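Local atomic coordinates of sugar fermentation stimulation protein homolog (Pyrococcus furiosus, PDB entry 4DA2), a protein that probably binds DNA, pairing an OB-fold domain with a PD-(D/E)xK nuclease-like domain that holds two calcium ions in this crystal. Residues A[106-111]-A[117-122]. The protein carries 1 engineered substitution. Residues are numbered along the deposited sequence; the frame is centred on the assembly and turned at random.
Engineered in segment 117-122: Ile121 (natural residue Leu). With CA (calcium ion), chain D; CA (calcium ion), chain C.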
loop_
_atom_site.group_PDB
_atom_site.type_symbol
_atom_site.label_atom_id
_atom_site.label_comp_id
_atom_site.label_asym_id
_atom_site.label_seq_id
_atom_site.Cartn_x
_atom_site.Cartn_y
_atom_site.Cartn_z
ATOM N N ILE A 106 -15.857 -9.823 2.449
ATOM C CA ILE A 106 -17.300 -9.654 2.607
ATOM C C ILE A 106 -17.680 -8.221 2.981
ATOM O O ILE A 106 -18.827 -7.804 2.774
ATOM C CB ILE A 106 -17.913 -10.674 3.614
ATOM C CG1 ILE A 106 -17.326 -10.500 5.029
ATOM C CG2 ILE A 106 -17.720 -12.101 3.109
ATOM C CD1 ILE A 106 -18.125 -11.191 6.137
ATOM N N LYS A 107 -16.730 -7.456 3.529
ATOM C CA LYS A 107 -16.989 -6.043 3.844
ATOM C C LYS A 107 -15.733 -5.246 3.601
ATOM O O LYS A 107 -14.641 -5.698 3.948
ATOM C CB LYS A 107 -17.374 -5.830 5.307
ATOM C CG LYS A 107 -18.789 -6.220 5.704
ATOM C CD LYS A 107 -19.026 -5.971 7.196
ATOM C CE LYS A 107 -20.453 -6.333 7.604
ATOM N NZ LYS A 107 -20.633 -6.279 9.080
ATOM N N ARG A 108 -15.909 -4.067 3.013
ATOM C CA ARG A 108 -14.816 -3.089 2.844
ATOM C C ARG A 108 -15.041 -1.931 3.811
ATOM O O ARG A 108 -16.168 -1.489 4.015
ATOM C CB ARG A 108 -14.720 -2.586 1.409
ATOM C CG ARG A 108 -14.229 -3.646 0.413
ATOM C CD ARG A 108 -14.557 -3.285 -1.026
ATOM N NE ARG A 108 -14.340 -4.445 -1.897
ATOM C CZ ARG A 108 -14.278 -4.396 -3.224
ATOM N NH1 ARG A 108 -14.411 -3.240 -3.863
ATOM N NH2 ARG A 108 -14.077 -5.509 -3.917
ATOM N N GLU A 109 -13.961 -1.457 4.413
ATOM C CA GLU A 109 -14.011 -0.381 5.433
ATOM C C GLU A 109 -15.011 -0.527 6.591
ATOM O O GLU A 109 -15.666 0.462 6.954
ATOM C CB GLU A 109 -14.215 0.989 4.760
ATOM C CG GLU A 109 -13.220 1.284 3.663
ATOM C CD GLU A 109 -11.821 1.494 4.199
ATOM O OE1 GLU A 109 -11.650 2.272 5.156
ATOM O OE2 GLU A 109 -10.873 0.891 3.658
ATOM N N PRO A 110 -15.134 -1.734 7.190
ATOM C CA PRO A 110 -16.033 -1.854 8.332
ATOM C C PRO A 110 -15.531 -1.038 9.516
ATOM O O PRO A 110 -14.312 -0.883 9.713
ATOM C CB PRO A 110 -15.949 -3.342 8.683
ATOM C CG PRO A 110 -14.630 -3.776 8.164
ATOM C CD PRO A 110 -14.481 -3.028 6.894
ATOM N N ARG A 111 -16.469 -0.503 10.291
ATOM C CA ARG A 111 -16.123 0.158 11.529
ATOM C C ARG A 111 -15.584 -0.845 12.552
ATOM O O ARG A 111 -16.141 -1.926 12.726
ATOM C CB ARG A 111 -17.343 0.862 12.124
ATOM C CG ARG A 111 -17.761 2.136 11.439
ATOM C CD ARG A 111 -18.890 2.754 12.259
ATOM N NE ARG A 111 -19.302 4.085 11.812
ATOM C CZ ARG A 111 -18.712 5.224 12.165
ATOM N NH1 ARG A 111 -17.647 5.220 12.963
ATOM N NH2 ARG A 111 -19.185 6.376 11.707
ATOM N N LEU A 117 -11.250 -0.386 9.536
ATOM C CA LEU A 117 -10.135 -1.147 8.952
ATOM C C LEU A 117 -10.502 -1.544 7.529
ATOM O O LEU A 117 -11.679 -1.573 7.175
ATOM C CB LEU A 117 -9.839 -2.382 9.790
ATOM C CG LEU A 117 -9.364 -2.125 11.219
ATOM C CD1 LEU A 117 -9.212 -3.467 11.976
ATOM C CD2 LEU A 117 -8.059 -1.329 11.223
ATOM N N ASP A 118 -9.499 -1.874 6.712
ATOM C CA ASP A 118 -9.730 -2.062 5.285
ATOM C C ASP A 118 -10.728 -3.141 4.927
ATOM O O ASP A 118 -11.625 -2.892 4.100
ATOM C CB ASP A 118 -8.425 -2.353 4.547
ATOM C CG ASP A 118 -7.529 -1.171 4.494
ATOM O OD1 ASP A 118 -8.021 -0.017 4.549
ATOM O OD2 ASP A 118 -6.293 -1.366 4.375
ATOM N N TYR A 119 -10.561 -4.335 5.508
ATOM C CA TYR A 119 -11.384 -5.506 5.114
ATOM C C TYR A 119 -11.861 -6.364 6.262
ATOM O O TYR A 119 -11.133 -6.589 7.229
ATOM C CB TYR A 119 -10.612 -6.422 4.140
ATOM C CG TYR A 119 -9.968 -5.702 2.952
ATOM C CD1 TYR A 119 -10.744 -5.245 1.888
ATOM C CD2 TYR A 119 -8.594 -5.499 2.896
ATOM C CE1 TYR A 119 -10.176 -4.581 0.805
ATOM C CE2 TYR A 119 -7.996 -4.841 1.806
ATOM C CZ TYR A 119 -8.793 -4.393 0.759
ATOM O OH TYR A 119 -8.230 -3.722 -0.311
ATOM N N LEU A 120 -13.090 -6.867 6.123
ATOM C CA LEU A 120 -13.520 -8.048 6.847
ATOM C C LEU A 120 -13.570 -9.143 5.810
ATOM O O LEU A 120 -14.223 -9.004 4.775
ATOM C CB LEU A 120 -14.899 -7.872 7.483
ATOM C CG LEU A 120 -15.379 -9.115 8.233
ATOM C CD1 LEU A 120 -14.419 -9.465 9.366
ATOM C CD2 LEU A 120 -16.814 -8.929 8.769
ATOM N N ILE A 121 -12.839 -10.209 6.110
ATOM C CA ILE A 121 -12.690 -11.362 5.223
ATOM C C ILE A 121 -13.320 -12.580 5.896
ATOM O O ILE A 121 -13.156 -12.796 7.097
ATOM C CB ILE A 121 -11.208 -11.566 4.878
ATOM C CG1 ILE A 121 -10.796 -10.483 3.883
ATOM C CG2 ILE A 121 -10.924 -12.965 4.255
ATOM C CD1 ILE A 121 -9.302 -10.374 3.661
ATOM N N GLU A 122 -14.066 -13.349 5.117
ATOM C CA GLU A 122 -14.737 -14.533 5.640
ATOM C C GLU A 122 -14.078 -15.786 5.125
ATOM O O GLU A 122 -13.869 -15.938 3.909
ATOM C CB GLU A 122 -16.234 -14.514 5.309
ATOM C CG GLU A 122 -17.000 -15.705 5.925
ATOM C CD GLU A 122 -18.497 -15.701 5.603
ATOM O OE1 GLU A 122 -19.005 -14.711 5.037
ATOM O OE2 GLU A 122 -19.163 -16.693 5.941
HETATM CA CA CA D . -9.010 2.025 4.937
HETATM CA CA CA C . -5.268 0.748 4.530
HETATM O O HOH W 1 -10.853 -1.135 2.014
HETATM O O HOH W 2 -3.814 2.467 5.409
HETATM O O HOH W 3 -6.743 2.877 4.840
HETATM O O HOH W 4 -5.817 0.501 2.142
HETATM O O HOH W 5 -9.415 4.157 6.362
HETATM O O HOH W 6 -8.616 1.355 7.303
#
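Leu117 N reaches Pro110 O in a 3.1 Å hydrogen bond, while Leu117 O receives a short CA-H...O contact from Glu109. At Asp118 the two segments share a metal. Asp118 OD1 coordinates one calcium at 2.3 Å, and Glu109 grips the same ion with both carboxylate oxygens, its chain folded back at chi2 (-69°) to bring them there. The two carboxylates run side by side with their planes 51° apart. Asp118 O takes the Glu109 N-H from above the carbonyl plane, and a water donating to both Glu109 OE2 and Asp118 O links carboxylate to backbone. Asp118 OD2 binds the second calcium, which OD1 also approaches at a long 2.9 Å and whose shell Glu131 and Thr132 help to complete. Tyr119 turns a ring edge to Arg108 CG, 4.1 Å from CD1, and its hydroxyl is hydrogen-bonded to Glu89. Leu120 N donates to Lys107 O (2.9 Å), whereas Leu120 O accepts both Ile106 N and Lys107 N, a classic beta bulge. Leu120 CD2 packs against Ile106 CD1 at 3.7 Å, and Ile106 CG2 lies 3.6 Å from Glu122 CB. Trimming Ile106 to an alanine is likely to open a gap between the Leu120 methyl and the Glu122 chain. This bulged antiparallel pair thus places Glu109 and Asp118, just beyond the ends of the paired strands, at a two-metal centre, consistent with the active site of PD-(D/E)xK nucleases.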